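Local atomic coordinates of exopolysaccharide biosynthesis protein (Pantoea stewartii subsp. stewartii DC283, PDB entry 6TGF), a protein that probably modifies or cleaves the exopolysaccharide glycans of the bacterial biofilm, with a parallel beta-helix fold resembling that of bacteriophage tailspikes. Residues F67-R81 with H128-N142. Residues are numbered along the deposited sequence; the frame is centred on the assembly and turned at random.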
loop_
_atom_site.group_PDB
_atom_site.type_symbol
_atom_site.label_atom_id
_atom_site.label_comp_id
_atom_site.label_asym_id
_atom_site.label_seq_id
_atom_site.Cartn_x
_atom_site.Cartn_y
_atom_site.Cartn_z
ATOM N N PHE B 67 -3.450 -25.599 60.327
ATOM C CA PHE B 67 -4.777 -26.274 60.320
ATOM C C PHE B 67 -4.753 -27.515 61.219
ATOM O O PHE B 67 -3.836 -28.351 61.086
ATOM C CB PHE B 67 -5.217 -26.680 58.911
ATOM C CG PHE B 67 -6.557 -27.374 58.873
ATOM C CD1 PHE B 67 -6.648 -28.749 59.021
ATOM C CD2 PHE B 67 -7.730 -26.652 58.721
ATOM C CE1 PHE B 67 -7.879 -29.386 59.003
ATOM C CE2 PHE B 67 -8.960 -27.292 58.700
ATOM C CZ PHE B 67 -9.033 -28.656 58.841
ATOM N N GLN B 68 -5.748 -27.617 62.106
ATOM C CA GLN B 68 -6.090 -28.835 62.887
ATOM C C GLN B 68 -7.586 -29.111 62.709
ATOM O O GLN B 68 -8.372 -28.148 62.792
ATOM C CB GLN B 68 -5.733 -28.651 64.362
ATOM C CG GLN B 68 -4.246 -28.800 64.646
ATOM C CD GLN B 68 -3.865 -28.279 66.009
ATOM O OE1 GLN B 68 -3.541 -29.040 66.916
ATOM N NE2 GLN B 68 -3.906 -26.965 66.162
ATOM N N GLY B 69 -7.963 -30.369 62.465
ATOM C CA GLY B 69 -9.367 -30.744 62.222
ATOM C C GLY B 69 -9.549 -32.222 61.929
ATOM O O GLY B 69 -8.688 -33.022 62.344
ATOM N N LYS B 70 -10.645 -32.559 61.243
ATOM C CA LYS B 70 -11.114 -33.951 61.010
ATOM C C LYS B 70 -11.585 -34.100 59.559
ATOM O O LYS B 70 -12.382 -33.256 59.111
ATOM C CB LYS B 70 -12.252 -34.292 61.976
ATOM C CG LYS B 70 -11.992 -33.965 63.443
ATOM C CD LYS B 70 -12.376 -35.082 64.387
ATOM C CE LYS B 70 -12.723 -34.600 65.779
ATOM N NZ LYS B 70 -13.053 -35.736 66.673
ATOM N N LEU B 71 -11.116 -35.148 58.871
ATOM C CA LEU B 71 -11.459 -35.470 57.458
ATOM C C LEU B 71 -12.378 -36.699 57.426
ATOM O O LEU B 71 -12.059 -37.698 58.103
ATOM C CB LEU B 71 -10.164 -35.714 56.676
ATOM C CG LEU B 71 -10.326 -36.123 55.211
ATOM C CD1 LEU B 71 -10.991 -35.019 54.401
ATOM C CD2 LEU B 71 -8.982 -36.490 54.602
ATOM N N TRP B 72 -13.476 -36.611 56.668
ATOM C CA TRP B 72 -14.455 -37.706 56.425
ATOM C C TRP B 72 -14.461 -38.058 54.934
ATOM O O TRP B 72 -14.511 -37.126 54.113
ATOM C CB TRP B 72 -15.859 -37.293 56.886
ATOM C CG TRP B 72 -16.089 -37.326 58.365
ATOM C CD1 TRP B 72 -16.511 -38.389 59.109
ATOM C CD2 TRP B 72 -15.957 -36.225 59.281
ATOM N NE1 TRP B 72 -16.638 -38.031 60.424
ATOM C CE2 TRP B 72 -16.308 -36.708 60.561
ATOM C CE3 TRP B 72 -15.572 -34.886 59.148
ATOM C CZ2 TRP B 72 -16.275 -35.900 61.696
ATOM C CZ3 TRP B 72 -15.546 -34.087 60.270
ATOM C CH2 TRP B 72 -15.893 -34.589 61.525
ATOM N N ILE B 73 -14.415 -39.353 54.612
ATOM C CA ILE B 73 -14.624 -39.906 53.240
ATOM C C ILE B 73 -15.871 -40.795 53.297
ATOM O O ILE B 73 -15.792 -41.879 53.904
ATOM C CB ILE B 73 -13.387 -40.686 52.745
ATOM C CG1 ILE B 73 -12.071 -39.973 53.072
ATOM C CG2 ILE B 73 -13.507 -40.998 51.260
ATOM C CD1 ILE B 73 -11.891 -38.642 52.380
ATOM N N GLY B 74 -16.979 -40.339 52.706
ATOM C CA GLY B 74 -18.294 -41.007 52.781
ATOM C C GLY B 74 -18.809 -41.424 51.416
ATOM O O GLY B 74 -18.160 -41.087 50.406
ATOM N N ARG B 75 -19.943 -42.133 51.391
ATOM C CA ARG B 75 -20.610 -42.614 50.153
ATOM C C ARG B 75 -21.040 -41.409 49.311
ATOM O O ARG B 75 -21.521 -40.420 49.899
ATOM C CB ARG B 75 -21.836 -43.468 50.487
ATOM C CG ARG B 75 -22.416 -44.206 49.287
ATOM C CD ARG B 75 -23.805 -44.764 49.526
ATOM N NE ARG B 75 -24.156 -44.807 50.938
ATOM C CZ ARG B 75 -25.017 -43.993 51.542
ATOM N NH1 ARG B 75 -25.655 -43.051 50.867
ATOM N NH2 ARG B 75 -25.242 -44.133 52.835
ATOM N N ALA B 76 -20.881 -41.504 47.988
ATOM C CA ALA B 76 -21.310 -40.479 47.009
ATOM C C ALA B 76 -22.819 -40.243 47.153
ATOM O O ALA B 76 -23.581 -41.227 47.056
ATOM C CB ALA B 76 -20.942 -40.913 45.612
ATOM N N GLY B 77 -23.217 -38.990 47.410
ATOM C CA GLY B 77 -24.621 -38.547 47.512
ATOM C C GLY B 77 -25.069 -38.311 48.947
ATOM O O GLY B 77 -26.280 -38.084 49.142
ATOM N N SER B 78 -24.145 -38.346 49.916
ATOM C CA SER B 78 -24.431 -38.231 51.373
ATOM C C SER B 78 -23.498 -37.207 52.028
ATOM O O SER B 78 -22.450 -36.896 51.437
ATOM C CB SER B 78 -24.302 -39.572 52.047
ATOM O OG SER B 78 -22.942 -39.981 52.109
ATOM N N ASP B 79 -23.877 -36.706 53.209
ATOM C CA ASP B 79 -22.965 -35.997 54.145
ATOM C C ASP B 79 -22.085 -37.058 54.815
ATOM O O ASP B 79 -22.634 -37.881 55.575
ATOM C CB ASP B 79 -23.742 -35.158 55.166
ATOM C CG ASP B 79 -22.869 -34.396 56.153
ATOM O OD1 ASP B 79 -21.632 -34.442 56.007
ATOM O OD2 ASP B 79 -23.435 -33.759 57.064
ATOM N N ALA B 80 -20.777 -37.035 54.540
ATOM C CA ALA B 80 -19.794 -38.070 54.940
ATOM C C ALA B 80 -19.623 -38.114 56.465
ATOM O O ALA B 80 -19.095 -39.126 56.960
ATOM C CB ALA B 80 -18.474 -37.815 54.253
ATOM N N ARG B 81 -20.043 -37.063 57.177
ATOM C CA ARG B 81 -19.870 -36.918 58.649
ATOM C C ARG B 81 -20.935 -37.729 59.398
ATOM O O ARG B 81 -20.656 -38.153 60.537
ATOM C CB ARG B 81 -19.959 -35.446 59.063
ATOM C CG ARG B 81 -19.025 -34.519 58.298
ATOM C CD ARG B 81 -18.832 -33.199 59.018
ATOM N NE ARG B 81 -20.100 -32.509 59.218
ATOM C CZ ARG B 81 -20.708 -31.742 58.316
ATOM N NH1 ARG B 81 -20.169 -31.542 57.124
ATOM N NH2 ARG B 81 -21.862 -31.169 58.612
ATOM N N HIS B 128 -16.987 -40.704 45.899
ATOM C CA HIS B 128 -17.125 -40.529 47.370
ATOM C C HIS B 128 -17.567 -39.102 47.708
ATOM O O HIS B 128 -17.241 -38.175 46.941
ATOM C CB HIS B 128 -15.809 -40.884 48.078
ATOM C CG HIS B 128 -14.672 -39.979 47.742
ATOM N ND1 HIS B 128 -13.804 -40.239 46.700
ATOM C CD2 HIS B 128 -14.255 -38.822 48.302
ATOM C CE1 HIS B 128 -12.901 -39.284 46.631
ATOM N NE2 HIS B 128 -13.155 -38.400 47.603
ATOM N N ALA B 129 -18.294 -38.955 48.818
ATOM C CA ALA B 129 -18.522 -37.679 49.530
ATOM C C ALA B 129 -17.283 -37.379 50.378
ATOM O O ALA B 129 -16.643 -38.343 50.842
ATOM C CB ALA B 129 -19.757 -37.770 50.390
ATOM N N MET B 130 -16.959 -36.098 50.566
ATOM C CA MET B 130 -15.809 -35.652 51.395
ATOM C C MET B 130 -16.232 -34.445 52.238
ATOM O O MET B 130 -16.826 -33.503 51.674
ATOM C CB MET B 130 -14.608 -35.280 50.520
ATOM C CG MET B 130 -13.321 -35.107 51.305
ATOM S SD MET B 130 -11.977 -34.457 50.284
ATOM C CE MET B 130 -11.329 -35.978 49.592
ATOM N N ALA B 131 -15.933 -34.488 53.540
ATOM C CA ALA B 131 -16.248 -33.432 54.527
ATOM C C ALA B 131 -15.000 -33.128 55.363
ATOM O O ALA B 131 -14.353 -34.084 55.832
ATOM C CB ALA B 131 -17.401 -33.870 55.396
ATOM N N LEU B 132 -14.678 -31.841 55.523
ATOM C CA LEU B 132 -13.564 -31.351 56.375
ATOM C C LEU B 132 -14.123 -30.368 57.409
ATOM O O LEU B 132 -14.774 -29.386 57.000
ATOM C CB LEU B 132 -12.508 -30.682 55.489
ATOM C CG LEU B 132 -11.263 -30.167 56.211
ATOM C CD1 LEU B 132 -10.474 -31.306 56.837
ATOM C CD2 LEU B 132 -10.380 -29.376 55.259
ATOM N N GLU B 133 -13.891 -30.652 58.695
ATOM C CA GLU B 133 -14.126 -29.722 59.832
ATOM C C GLU B 133 -12.772 -29.329 60.428
ATOM O O GLU B 133 -11.830 -30.140 60.329
ATOM C CB GLU B 133 -14.982 -30.376 60.919
ATOM C CG GLU B 133 -16.426 -30.602 60.515
ATOM C CD GLU B 133 -17.336 -31.052 61.647
ATOM O OE1 GLU B 133 -16.813 -31.533 62.672
ATOM O OE2 GLU B 133 -18.568 -30.917 61.501
ATOM N N ASP B 134 -12.687 -28.136 61.024
ATOM C CA ASP B 134 -11.539 -27.714 61.870
ATOM C C ASP B 134 -11.748 -28.312 63.268
ATOM O O ASP B 134 -12.815 -28.919 63.492
ATOM C CB ASP B 134 -11.363 -26.190 61.876
ATOM C CG ASP B 134 -12.474 -25.410 62.560
ATOM O OD1 ASP B 134 -13.453 -26.040 63.007
ATOM O OD2 ASP B 134 -12.350 -24.171 62.637
ATOM N N SER B 135 -10.774 -28.146 64.166
ATOM C CA SER B 135 -10.788 -28.706 65.545
ATOM C C SER B 135 -11.950 -28.113 66.358
ATOM O O SER B 135 -12.315 -28.726 67.378
ATOM C CB SER B 135 -9.461 -28.488 66.233
ATOM O OG SER B 135 -9.228 -27.108 66.473
ATOM N N ASN B 136 -12.505 -26.974 65.922
ATOM C CA ASN B 136 -13.654 -26.279 66.568
ATOM C C ASN B 136 -14.984 -26.952 66.199
ATOM O O ASN B 136 -15.930 -26.837 67.002
ATOM C CB ASN B 136 -13.711 -24.796 66.189
ATOM C CG ASN B 136 -12.691 -23.949 66.919
ATOM O OD1 ASN B 136 -12.127 -24.370 67.927
ATOM N ND2 ASN B 136 -12.456 -22.746 66.421
ATOM N N GLY B 137 -15.063 -27.601 65.032
ATOM C CA GLY B 137 -16.287 -28.248 64.519
ATOM C C GLY B 137 -16.939 -27.445 63.404
ATOM O O GLY B 137 -18.032 -27.842 62.960
ATOM N N GLN B 138 -16.298 -26.353 62.969
ATOM C CA GLN B 138 -16.723 -25.522 61.810
ATOM C C GLN B 138 -16.357 -26.257 60.516
ATOM O O GLN B 138 -15.178 -26.633 60.374
ATOM C CB GLN B 138 -16.036 -24.155 61.843
ATOM C CG GLN B 138 -16.361 -23.328 63.080
ATOM C CD GLN B 138 -15.675 -21.984 63.072
ATOM O OE1 GLN B 138 -14.623 -21.804 62.464
ATOM N NE2 GLN B 138 -16.271 -21.023 63.758
ATOM N N THR B 139 -17.322 -26.448 59.611
ATOM C CA THR B 139 -17.134 -27.154 58.315
ATOM C C THR B 139 -16.385 -26.241 57.338
ATOM O O THR B 139 -16.810 -25.081 57.174
ATOM C CB THR B 139 -18.470 -27.609 57.713
ATOM O OG1 THR B 139 -19.372 -26.505 57.733
ATOM C CG2 THR B 139 -19.080 -28.778 58.452
ATOM N N VAL B 140 -15.315 -26.757 56.725
ATOM C CA VAL B 140 -14.543 -26.087 55.636
ATOM C C VAL B 140 -15.194 -26.481 54.305
ATOM O O VAL B 140 -15.578 -25.571 53.544
ATOM C CB VAL B 140 -13.047 -26.464 55.678
ATOM C CG1 VAL B 140 -12.231 -25.661 54.676
ATOM C CG2 VAL B 140 -12.458 -26.315 57.074
ATOM N N PHE B 141 -15.309 -27.790 54.047
ATOM C CA PHE B 141 -16.105 -28.386 52.940
ATOM C C PHE B 141 -17.243 -29.233 53.516
ATOM O O PHE B 141 -17.139 -29.697 54.668
ATOM C CB PHE B 141 -15.292 -29.336 52.054
ATOM C CG PHE B 141 -13.903 -28.897 51.671
ATOM C CD1 PHE B 141 -13.709 -27.889 50.740
ATOM C CD2 PHE B 141 -12.791 -29.540 52.192
ATOM C CE1 PHE B 141 -12.427 -27.507 50.371
ATOM C CE2 PHE B 141 -11.512 -29.158 51.822
ATOM C CZ PHE B 141 -11.331 -28.143 50.912
ATOM N N ASN B 142 -18.283 -29.439 52.706
ATOM C CA ASN B 142 -19.294 -30.518 52.866
ATOM C C ASN B 142 -19.793 -30.898 51.467
ATOM O O ASN B 142 -20.848 -30.382 51.051
ATOM C CB ASN B 142 -20.428 -30.111 53.809
ATOM C CG ASN B 142 -21.400 -31.238 54.087
ATOM O OD1 ASN B 142 -21.071 -32.411 53.915
ATOM N ND2 ASN B 142 -22.599 -30.895 54.527
#
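Where Asp134 packs its CB against the ring of Phe67, its carboxylate OD1 is gripped by three backbone N-H groups: Gln138 N at 2.9 Å and, more weakly, Gly137 N and Asn136 N. This pins the type I turn of a beta hairpin whose first strand, 129-134, pairs antiparallel with strand 69-74 in the four-stranded sheet of the head-binding region, far from the centre of the chain. The pairing illustrates how one sheet can present two unlike faces. Paired backbone bonds join Lys70 to Glu133, Trp72 to Ala131 and Gly74 to Ala129; Lys70 N reaches Glu133 O at 2.8 Å, nearly straight (164°). One face is apolar: Ile73 CD1 lies 3.9 Å from Met130 CE, the two chains side by side, while strand 48-51 covers them through Ile50 and Leu51. Just before strand 69-74, Phe67 CZ meets Leu132 CD1 at 3.6 Å. The other face is mixed. With CG beside its own backbone N (chi1 -76°), Trp72 sets the edge of its indole against Ala131 O and Glu133 CB, and Arg81 CG sits over one face of the ring, toward its rim. Arg81 NE and Glu133 OE2, 3.2 Å apart, attract by charge alone, since the oxygen lies well out of the guanidinium plane. The two faces of that guanidinium meet Asp79 OD2, again by charge alone, and Thr139 CG2, both off toward the rim.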